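Local structure of thiosulfate sulfurtransferase (Pseudomonas aeruginosa, 1YT8) at residues Q505-L508 and D509-F512; S199-G202 and T203-L207; A402-A405 and K406-P410; P474-D477 and G478-L482; R417-L420 and K421-L424. The protein probably transfers sulfur from thiosulfate to cyanide, as rhodanese-family sulfurtransferases do, and is built from four rhodanese-like domains in one chain. One frame throughout, in Å; residues are numbered along the deposited sequence.

Contact 1 of 5, residues Q505-L508 and D509-F512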
# COMPACT_ATOMS: atom_id res chain seq x y z
N GLN A 505 20.61 -1.86 7.72
CA GLN A 505 21.67 -1.89 6.71
C GLN A 505 21.33 -2.99 5.70
O GLN A 505 21.58 -2.85 4.50
CB GLN A 505 23.02 -2.20 7.36
CG GLN A 505 24.17 -2.31 6.36
CD GLN A 505 24.40 -1.03 5.58
OE1 GLN A 505 24.62 0.03 6.16
NE2 GLN A 505 24.36 -1.12 4.25
N GLY A 506 20.74 -4.07 6.19
CA GLY A 506 20.38 -5.17 5.32
C GLY A 506 19.35 -4.74 4.29
O GLY A 506 19.33 -5.24 3.16
N TYR A 507 18.49 -3.80 4.68
CA TYR A 507 17.46 -3.29 3.79
C TYR A 507 18.13 -2.52 2.65
O TYR A 507 17.76 -2.66 1.48
CB TYR A 507 16.51 -2.36 4.55
CG TYR A 507 15.38 -1.84 3.70
CD1 TYR A 507 14.35 -2.69 3.29
CD2 TYR A 507 15.34 -0.51 3.28
CE1 TYR A 507 13.32 -2.23 2.47
CE2 TYR A 507 14.31 -0.04 2.47
CZ TYR A 507 13.31 -0.90 2.07
OH TYR A 507 12.29 -0.44 1.26
N LEU A 508 19.13 -1.71 2.99
CA LEU A 508 19.86 -0.95 1.98
C LEU A 508 20.60 -1.88 1.03
O LEU A 508 20.61 -1.67 -0.19
CB LEU A 508 20.86 0.00 2.66
CG LEU A 508 20.29 1.07 3.60
CD1 LEU A 508 21.44 1.88 4.18
CD2 LEU A 508 19.32 1.98 2.84
N ASP A 509 21.22 -2.92 1.59
CA ASP A 509 21.96 -3.88 0.78
C ASP A 509 21.00 -4.57 -0.19
O ASP A 509 21.36 -4.85 -1.33
CB ASP A 509 22.65 -4.94 1.65
CG ASP A 509 23.72 -4.35 2.54
OD1 ASP A 509 24.34 -3.34 2.16
OD2 ASP A 509 23.96 -4.92 3.63
N TRP A 510 19.79 -4.85 0.28
CA TRP A 510 18.79 -5.50 -0.57
C TRP A 510 18.45 -4.59 -1.75
O TRP A 510 18.41 -5.04 -2.89
CB TRP A 510 17.53 -5.81 0.24
CG TRP A 510 16.36 -6.18 -0.62
CD1 TRP A 510 16.19 -7.32 -1.35
CD2 TRP A 510 15.21 -5.36 -0.88
NE1 TRP A 510 15.00 -7.26 -2.05
CE2 TRP A 510 14.38 -6.07 -1.77
CE3 TRP A 510 14.80 -4.09 -0.43
CZ2 TRP A 510 13.17 -5.56 -2.24
CZ3 TRP A 510 13.59 -3.58 -0.90
CH2 TRP A 510 12.79 -4.32 -1.80
N GLU A 511 18.22 -3.31 -1.49
CA GLU A 511 17.88 -2.39 -2.57
C GLU A 511 19.04 -2.25 -3.55
O GLU A 511 18.83 -2.06 -4.75
CB GLU A 511 17.48 -1.01 -2.01
CG GLU A 511 16.19 -1.08 -1.17
CD GLU A 511 15.64 0.29 -0.79
OE1 GLU A 511 16.41 1.15 -0.31
OE2 GLU A 511 14.42 0.49 -0.95
N PHE A 512 20.27 -2.37 -3.05
CA PHE A 512 21.47 -2.27 -3.88
C PHE A 512 21.50 -3.34 -4.97
O PHE A 512 22.14 -3.17 -6.01
CB PHE A 512 22.72 -2.41 -3.00
CG PHE A 512 24.02 -2.23 -3.75
CD1 PHE A 512 24.48 -0.96 -4.08
CD2 PHE A 512 24.79 -3.33 -4.11
CE1 PHE A 512 25.69 -0.79 -4.77
CE2 PHE A 512 26.00 -3.18 -4.80
CZ PHE A 512 26.45 -1.90 -5.12

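Contact 2 of 5, residues S199-G202 and T203-L207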
# COMPACT_ATOMS: atom_id res chain seq x y z
N SER A 199 12.94 9.19 -1.81
CA SER A 199 13.87 10.32 -1.90
C SER A 199 14.42 10.43 -3.31
O SER A 199 14.65 11.54 -3.81
CB SER A 199 15.02 10.19 -0.89
OG SER A 199 15.97 9.20 -1.27
N ILE A 200 14.64 9.29 -3.97
CA ILE A 200 15.15 9.28 -5.34
C ILE A 200 14.07 9.81 -6.29
O ILE A 200 14.33 10.67 -7.12
CB ILE A 200 15.55 7.85 -5.79
CG1 ILE A 200 16.76 7.36 -4.98
CG2 ILE A 200 15.88 7.83 -7.28
CD1 ILE A 200 17.05 5.87 -5.14
N ILE A 201 12.86 9.28 -6.15
CA ILE A 201 11.74 9.69 -6.98
C ILE A 201 11.43 11.17 -6.77
O ILE A 201 11.16 11.90 -7.72
CB ILE A 201 10.47 8.85 -6.67
CG1 ILE A 201 10.73 7.37 -6.98
CG2 ILE A 201 9.29 9.36 -7.47
CD1 ILE A 201 11.06 7.09 -8.44
N GLY A 202 11.48 11.61 -5.51
CA GLY A 202 11.20 13.01 -5.22
C GLY A 202 12.25 13.95 -5.78
O GLY A 202 11.93 15.00 -6.33
N THR A 203 13.52 13.57 -5.63
CA THR A 203 14.60 14.41 -6.14
C THR A 203 14.53 14.47 -7.66
O THR A 203 14.62 15.55 -8.25
CB THR A 203 15.97 13.85 -5.72
OG1 THR A 203 16.06 13.86 -4.29
CG2 THR A 203 17.10 14.70 -6.29
N GLN A 204 14.34 13.32 -8.30
CA GLN A 204 14.28 13.29 -9.75
C GLN A 204 13.02 14.00 -10.26
O GLN A 204 13.03 14.55 -11.36
CB GLN A 204 14.35 11.84 -10.27
CG GLN A 204 14.67 11.77 -11.77
CD GLN A 204 15.99 12.46 -12.13
OE1 GLN A 204 16.04 13.26 -13.07
NE2 GLN A 204 17.05 12.16 -11.39
N SER A 205 11.95 13.99 -9.47
CA SER A 205 10.72 14.68 -9.87
C SER A 205 11.01 16.17 -10.03
O SER A 205 10.61 16.80 -11.02
CB SER A 205 9.62 14.53 -8.81
OG SER A 205 9.12 13.21 -8.75
N LEU A 206 11.71 16.73 -9.05
CA LEU A 206 12.07 18.15 -9.06
C LEU A 206 13.01 18.49 -10.21
O LEU A 206 12.90 19.56 -10.81
CB LEU A 206 12.69 18.54 -7.72
CG LEU A 206 11.74 18.49 -6.52
CD1 LEU A 206 12.52 18.73 -5.23
CD2 LEU A 206 10.64 19.52 -6.69
N LEU A 207 13.93 17.59 -10.52
CA LEU A 207 14.86 17.82 -11.62
C LEU A 207 14.12 17.75 -12.94
O LEU A 207 14.32 18.59 -13.82
CB LEU A 207 15.98 16.77 -11.60
CG LEU A 207 16.92 16.88 -10.40
CD1 LEU A 207 17.84 15.67 -10.35
CD2 LEU A 207 17.71 18.18 -10.50

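Contact 3 of 5, residues A402-A405 and K406-P410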
# COMPACT_ATOMS: atom_id res chain seq x y z
N ALA A 402 -1.30 -6.25 15.62
CA ALA A 402 -0.81 -5.00 16.19
C ALA A 402 -1.94 -4.28 16.94
O ALA A 402 -1.72 -3.73 18.02
CB ALA A 402 -0.24 -4.10 15.09
N ASN A 403 -3.14 -4.30 16.37
CA ASN A 403 -4.29 -3.66 16.99
C ASN A 403 -4.69 -4.40 18.26
O ASN A 403 -5.03 -3.80 19.27
CB ASN A 403 -5.49 -3.63 16.04
CG ASN A 403 -5.24 -2.80 14.80
OD1 ASN A 403 -4.57 -1.77 14.86
ND2 ASN A 403 -5.79 -3.24 13.67
N TYR A 404 -4.65 -5.73 18.18
CA TYR A 404 -4.99 -6.57 19.32
C TYR A 404 -4.11 -6.25 20.52
O TYR A 404 -4.60 -6.05 21.63
CB TYR A 404 -4.83 -8.05 18.93
CG TYR A 404 -5.00 -9.01 20.08
CD1 TYR A 404 -6.27 -9.40 20.52
CD2 TYR A 404 -3.89 -9.52 20.75
CE1 TYR A 404 -6.42 -10.29 21.60
CE2 TYR A 404 -4.02 -10.40 21.82
CZ TYR A 404 -5.29 -10.78 22.24
OH TYR A 404 -5.41 -11.66 23.29
N ALA A 405 -2.80 -6.19 20.29
CA ALA A 405 -1.83 -5.89 21.35
C ALA A 405 -2.08 -4.53 21.99
O ALA A 405 -1.75 -4.31 23.15
CB ALA A 405 -0.41 -5.96 20.79
N LYS A 406 -2.65 -3.62 21.22
CA LYS A 406 -2.92 -2.28 21.72
C LYS A 406 -4.15 -2.25 22.63
O LYS A 406 -4.17 -1.56 23.65
CB LYS A 406 -3.11 -1.31 20.55
CG LYS A 406 -3.37 0.13 20.96
CD LYS A 406 -3.34 1.07 19.75
CE LYS A 406 -3.64 2.51 20.16
NZ LYS A 406 -2.67 3.05 21.16
N ARG A 407 -5.18 -3.00 22.25
CA ARG A 407 -6.41 -3.02 23.04
C ARG A 407 -7.37 -4.09 22.54
O ARG A 407 -7.59 -4.23 21.34
CB ARG A 407 -7.09 -1.65 22.95
CG ARG A 407 -8.30 -1.47 23.85
CD ARG A 407 -8.95 -0.12 23.57
NE ARG A 407 -9.42 -0.04 22.19
CZ ARG A 407 -9.90 1.06 21.61
NH1 ARG A 407 -9.98 2.19 22.30
NH2 ARG A 407 -10.32 1.02 20.35
N HIS A 408 -7.95 -4.86 23.46
CA HIS A 408 -8.89 -5.90 23.08
C HIS A 408 -9.80 -6.27 24.25
O HIS A 408 -9.54 -5.92 25.40
CB HIS A 408 -8.14 -7.14 22.58
CG HIS A 408 -7.16 -7.69 23.57
ND1 HIS A 408 -7.54 -8.44 24.66
CD2 HIS A 408 -5.81 -7.60 23.63
CE1 HIS A 408 -6.46 -8.79 25.35
NE2 HIS A 408 -5.40 -8.29 24.74
N ILE A 409 -10.89 -6.97 23.94
CA ILE A 409 -11.83 -7.41 24.95
C ILE A 409 -11.11 -8.38 25.87
O ILE A 409 -10.41 -9.28 25.41
CB ILE A 409 -13.04 -8.09 24.29
CG1 ILE A 409 -13.73 -7.10 23.35
CG2 ILE A 409 -14.01 -8.61 25.35
CD1 ILE A 409 -14.84 -7.70 22.49
N PRO A 410 -11.25 -8.22 27.20
CA PRO A 410 -10.59 -9.11 28.16
C PRO A 410 -10.86 -10.58 27.88
O PRO A 410 -12.02 -10.99 27.75
CB PRO A 410 -11.16 -8.65 29.50
CG PRO A 410 -11.39 -7.20 29.28
CD PRO A 410 -12.02 -7.18 27.90

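Contact 4 of 5, residues P474-D477 and G478-L482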
# COMPACT_ATOMS: atom_id res chain seq x y z
N PRO A 474 -14.50 -2.57 30.08
CA PRO A 474 -13.05 -2.67 30.24
C PRO A 474 -12.32 -3.42 29.13
O PRO A 474 -12.87 -4.33 28.51
CB PRO A 474 -12.91 -3.36 31.59
CG PRO A 474 -14.09 -4.28 31.60
CD PRO A 474 -15.20 -3.39 31.08
N THR A 475 -11.08 -3.02 28.89
CA THR A 475 -10.26 -3.66 27.87
C THR A 475 -8.94 -4.13 28.47
O THR A 475 -8.58 -3.78 29.60
CB THR A 475 -9.97 -2.72 26.68
OG1 THR A 475 -9.37 -1.51 27.15
CG2 THR A 475 -11.26 -2.40 25.93
N GLU A 476 -8.22 -4.93 27.70
CA GLU A 476 -6.95 -5.50 28.11
C GLU A 476 -5.97 -5.28 26.96
O GLU A 476 -6.38 -5.23 25.80
CB GLU A 476 -7.16 -7.00 28.38
CG GLU A 476 -5.94 -7.82 28.74
CD GLU A 476 -6.29 -9.29 28.95
OE1 GLU A 476 -6.84 -9.92 28.02
OE2 GLU A 476 -6.03 -9.81 30.06
N ASP A 477 -4.69 -5.12 27.28
CA ASP A 477 -3.69 -4.93 26.23
C ASP A 477 -2.56 -5.95 26.32
O ASP A 477 -2.51 -6.74 27.26
CB ASP A 477 -3.11 -3.50 26.26
CG ASP A 477 -2.49 -3.14 27.59
OD1 ASP A 477 -1.97 -4.05 28.28
OD2 ASP A 477 -2.50 -1.95 27.95
N GLY A 478 -1.67 -5.92 25.34
CA GLY A 478 -0.56 -6.86 25.33
C GLY A 478 -0.95 -8.12 24.57
O GLY A 478 -2.09 -8.24 24.11
N GLU A 479 -0.01 -9.04 24.44
CA GLU A 479 -0.26 -10.30 23.74
C GLU A 479 -0.85 -11.29 24.73
O GLU A 479 -0.26 -12.33 25.03
CB GLU A 479 1.05 -10.84 23.17
CG GLU A 479 1.82 -9.83 22.33
CD GLU A 479 3.09 -10.41 21.72
OE1 GLU A 479 3.94 -10.90 22.49
OE2 GLU A 479 3.22 -10.38 20.48
N SER A 480 -2.04 -10.97 25.24
CA SER A 480 -2.71 -11.80 26.23
C SER A 480 -2.87 -13.27 25.85
O SER A 480 -2.47 -14.16 26.61
CB SER A 480 -4.09 -11.20 26.54
OG SER A 480 -3.95 -9.84 26.90
N LEU A 481 -3.45 -13.53 24.69
CA LEU A 481 -3.65 -14.90 24.24
C LEU A 481 -3.59 -14.99 22.72
O LEU A 481 -4.55 -14.65 22.04
CB LEU A 481 -5.00 -15.41 24.73
CG LEU A 481 -5.33 -16.88 24.42
CD1 LEU A 481 -4.23 -17.79 24.93
CD2 LEU A 481 -6.67 -17.23 25.05
N LEU A 482 -2.45 -15.44 22.19
CA LEU A 482 -2.28 -15.58 20.75
C LEU A 482 -2.49 -17.03 20.35
O LEU A 482 -1.69 -17.90 20.71
CB LEU A 482 -0.87 -15.12 20.34
CG LEU A 482 -0.46 -13.72 20.81
CD1 LEU A 482 0.98 -13.45 20.42
CD2 LEU A 482 -1.40 -12.68 20.21
O HOH W 1 -2.10 -9.45 28.79

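Contact 5 of 5, residues R417-L420 and K421-L424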
# COMPACT_ATOMS: atom_id res chain seq x y z
N ARG A 417 -7.51 -15.61 10.39
CA ARG A 417 -8.63 -16.25 9.74
C ARG A 417 -8.16 -17.39 8.85
O ARG A 417 -8.88 -18.38 8.66
CB ARG A 417 -9.42 -15.23 8.91
CG ARG A 417 -10.63 -15.84 8.23
CD ARG A 417 -11.37 -14.83 7.40
NE ARG A 417 -12.40 -15.45 6.58
CZ ARG A 417 -12.84 -14.94 5.43
NH1 ARG A 417 -12.34 -13.79 4.98
NH2 ARG A 417 -13.77 -15.58 4.73
N SER A 418 -6.95 -17.26 8.31
CA SER A 418 -6.37 -18.26 7.42
C SER A 418 -5.89 -19.53 8.12
O SER A 418 -5.55 -20.50 7.46
CB SER A 418 -5.20 -17.65 6.64
OG SER A 418 -4.14 -17.29 7.50
N GLN A 419 -5.86 -19.50 9.45
CA GLN A 419 -5.41 -20.65 10.22
C GLN A 419 -6.37 -20.97 11.36
O GLN A 419 -5.95 -21.31 12.47
CB GLN A 419 -4.00 -20.38 10.79
CG GLN A 419 -2.94 -20.19 9.71
CD GLN A 419 -1.54 -20.04 10.28
OE1 GLN A 419 -1.25 -20.48 11.39
NE2 GLN A 419 -0.65 -19.43 9.50
N LEU A 420 -7.67 -20.89 11.08
CA LEU A 420 -8.68 -21.15 12.09
C LEU A 420 -8.72 -22.58 12.62
O LEU A 420 -8.96 -22.79 13.81
CB LEU A 420 -10.07 -20.77 11.55
CG LEU A 420 -10.41 -19.27 11.56
CD1 LEU A 420 -11.73 -19.05 10.83
CD2 LEU A 420 -10.50 -18.77 13.00
N LYS A 421 -8.47 -23.56 11.76
CA LYS A 421 -8.50 -24.95 12.21
C LYS A 421 -7.52 -25.13 13.36
O LYS A 421 -7.87 -25.64 14.42
CB LYS A 421 -8.14 -25.90 11.06
CG LYS A 421 -8.19 -27.37 11.46
CD LYS A 421 -7.85 -28.26 10.27
CE LYS A 421 -8.00 -29.74 10.63
NZ LYS A 421 -7.05 -30.16 11.70
N GLN A 422 -6.28 -24.70 13.13
CA GLN A 422 -5.24 -24.82 14.14
C GLN A 422 -5.56 -24.01 15.40
O GLN A 422 -5.36 -24.48 16.52
CB GLN A 422 -3.91 -24.36 13.56
CG GLN A 422 -2.74 -24.51 14.53
CD GLN A 422 -1.44 -23.98 13.96
OE1 GLN A 422 -1.33 -22.80 13.60
NE2 GLN A 422 -0.44 -24.84 13.87
N ALA A 423 -6.07 -22.80 15.22
CA ALA A 423 -6.40 -21.94 16.35
C ALA A 423 -7.46 -22.56 17.25
O ALA A 423 -7.33 -22.56 18.47
CB ALA A 423 -6.86 -20.58 15.87
N LEU A 424 -8.52 -23.07 16.63
CA LEU A 424 -9.61 -23.68 17.38
C LEU A 424 -9.14 -24.92 18.14
O LEU A 424 -9.58 -25.16 19.27
CB LEU A 424 -10.77 -24.03 16.44
CG LEU A 424 -11.44 -22.83 15.77
CD1 LEU A 424 -12.52 -23.31 14.81
CD2 LEU A 424 -12.05 -21.93 16.83

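Contact 1 of 5, residues Q505-L508 and D509-F512
Gln505 and Asp509, one helical turn apart, are joined twice. The backbone N of Asp509 donates to O of Gln505 at 2.9 Å, and the amide NE2 of Gln505 donates to Asp509 OD1 at 3.0 Å, with an N-H...O angle of 151°. The acceptor lies almost in the amide plane of Gln505, yet NE2 reaches OD1 from above the carboxylate plane, the two flat groups being clearly tilted against each other. A bend at chi2 (61°) turns the amide forward along the helix, toward the carboxylate one turn on. Further i to i+4 bonds follow, from Trp510 N to Gly506 O, from Glu511 N to Tyr507 O and from Phe512 N to Leu508 O.

On another flank Tyr507 meets two side chains of the next turn. Its CE1 lies 3.6 Å from Trp510 CZ3, with ring planes at 39°, an oblique aromatic pair. The carboxylate of Glu511 crosses the tyrosine obliquely, OE2 standing 3.5 Å from Tyr507 CE2. The tyrosine hydroxyl itself is hydrogen-bonded to Lys117 NZ, whereas buried Glu511 OE1 has no polar partner in the model.

A bound sulfite lies about 5 Å from the Tyr507 side chain, and Glu511 touches Arg196 of the sulfite pocket. Helix 501-512 packs Leu508 and Tyr507 on Ile223 of helix 221-227, while Trp510 and Glu511 face helix 114-127.

Contact 2 of 5, residues S199-G202 and T203-L207
Thr203 OG1 and Ser199 O meet at 2.8 Å inside helix 197-208, the connecting helix of the beta-alpha-beta unit that runs from strand 188-192 to strand 215-218 in a rhodanese-like domain. The hydroxyl donates to the carbonyl one turn back, which also receives the backbone N of Thr203 at 3.0 Å. These two donors approach from opposite faces of the carbonyl plane, so a single oxygen is gripped by main chain and side chain together. With OG1 beside its own backbone N (chi1 -62°), the hydroxyl hangs back over the preceding turn.

Ser205 repeats the arrangement on Ile201 O, its backbone N donating at 2.8 Å and its OG from the opposite face. Between these doubly held carbonyls, Ile200 O takes the N-H of Gln204 in a nearly straight bond of 166°. Leu206 N closes the next turn on Gly202 O at 3.2 Å.

The surroundings bury this part of the helix. Ser199 OG is hydrogen-bonded to Arg196 O, which ties the helix start to the loop lining the sulfite pocket. Ser199 and Thr203 pack on Ala217 of strand 215-218, Ile200 and Ile201 on helix 114-127, and Ile201 also on Trp341 of helix 334-344. Trp341 NE1 is hydrogen-bonded to Ser205 OG, giving that hydroxyl partners in two helices. Its bond to the backbone is short: Ser205 OG lies 2.6 Å from Ile201 O.

Contact 3 of 5, residues A402-A405 and K406-P410
The ring of Tyr404 lies almost flat against the imidazole of His408, an offset stack formed where helix 401-406 of a rhodanese-like domain gives way to the loop before strand 413-414. The planes differ by 7° and the ring centroids are 3.9 Å apart. His408 CD2 sits over the centre of the tyrosine ring, while Tyr404 CE1 comes over the imidazole nearer its rim, 3.3 Å from CG. His408 holds CG between its backbone N and carbonyl carbon (chi1 57°), which turns the imidazole back over the last helical turn.

This buried half is also held from outside. Tyr404 OH is hydrogen-bonded to Ala412 O and to Leu481 N, and its ring meets Trp414 obliquely. His408 NE2 makes a weak hydrogen bond to Gly478 O, so the stack joins the helix end to the loop that follows helix 464-470.

The solvent side is looser and mostly backbone. Arg407 N donates to Asn403 O at 3.1 Å, in the carbonyl plane, but Lys406 N shares itself between two weak bonds, to Ala402 O at 3.3 Å and to Asn403 O. The lysine chain leads away from the helix, touching it chiefly through CB near Asn403 O, and Asn403 turns its amide to Thr399.

The other imidazole nitrogen is held within the loop: His408 ND1 donates to Ile409 O at 3.1 Å, nearly straight at 177° and in the ring plane, but from above the plane of that carbonyl.

Contact 4 of 5, residues P474-D477 and G478-L482
Ser480 reaches back across Gly478 to Asp477, and one water completes the link. This water donates to Asp477 O at 3.1 Å and lies 2.7 Å from Ser480 OG, hydrogen-bonded to both. The hydroxyl itself stands 3.4 Å from Asp477 O. In Ser480 the OG is turned away from the carbonyl carbon (chi1 -53°), which directs the hydroxyl to the inside of the bend.

Asp477 and Gly478 make the corner. Asp477 is exposed, and its CB touches Gly478 N at 3.0 Å. The backbone angles of Gly478 (phi 90°, psi 177°) would press a side chain against the carbonyl of Asp477, a conformation that calls for glycine. Beyond the corner, Ser480 N donates weakly to Gly478 O at 3.0 Å, and Glu479, salt-bridged to Arg486, stands between them.

Glu476 approaches the serine hydroxyl from two residues before Gly478. Its side chain is extended, and OE1 comes 3.1 Å from Ser480 OG. OE1 also accepts a weak hydrogen bond from Gly411 N, tying this carboxylate to the loop after helix 401-406.

Main-chain bonds from Glu476 to His408 and from Gly478 to Ala405 lay the chain along the end of helix 401-406 and the loop that follows it. The geometry around Glu479 is that of an inverse gamma turn, here bending the chain at the surface after helix 464-470.

Contact 5 of 5, residues R417-L420 and K421-L424
Gln419 O and Leu420 O accept the first two i to i+4 hydrogen bonds of helix 420-427. Ala423 N donates to Gln419 O at 3.1 Å in the carbonyl plane, and Leu424 N to Leu420 O at 2.9 Å in a nearly straight bond of 169°. Gln419 occupies the N-cap position, and the contribution made across the contact is that of its carbonyl.

The side chains of Gln419 and Gln422 run side by side, pointing the same way, with their amide planes 59° apart. The modelled orientation of both amides is doubtful, so their polar ends support no firm assignment.

Several other polar ends have partners elsewhere. Lys421 NZ forms a salt bridge with Glu425, one turn on, while Arg417 is salt-bridged to Glu52 and Ser418 OG is hydrogen-bonded to Glu31. Leu424 folds over the preceding turn, its CG 3.2 Å from Leu420 O, and both leucines pack on Leu453 of helix 441-454.

The chemistry is therefore divided: main-chain bonds start the helix, leucines bury one side, and a salt bridge of Arg417 and a hydrogen bond of Ser418 tie this domain to the chain's N-terminal rhodanese-like region.

Overall arrangement
Contact 2 is the fully buried one, a helix interior where hydroxyls double the backbone bonds. Contacts 1, 3 and 5 are partly buried, and contact 4 lies at the surface. Contact 1 is also helical but adds an amide-carboxylate bond and an aromatic pair; it lies about 20 Å from contact 2 between centres. Contacts 3, 4 and 5 lie on the other side of the chain's centre from contact 2. Contacts 3 and 4 have centres about 5 Å apart and touch directly, so a ring stack and a water-bridged turn are joined by main-chain bonds. Contact 5, its centre about 19 Å from theirs, shares the rhodanese-like range of contact 3 but relies on helix-start backbone bonds.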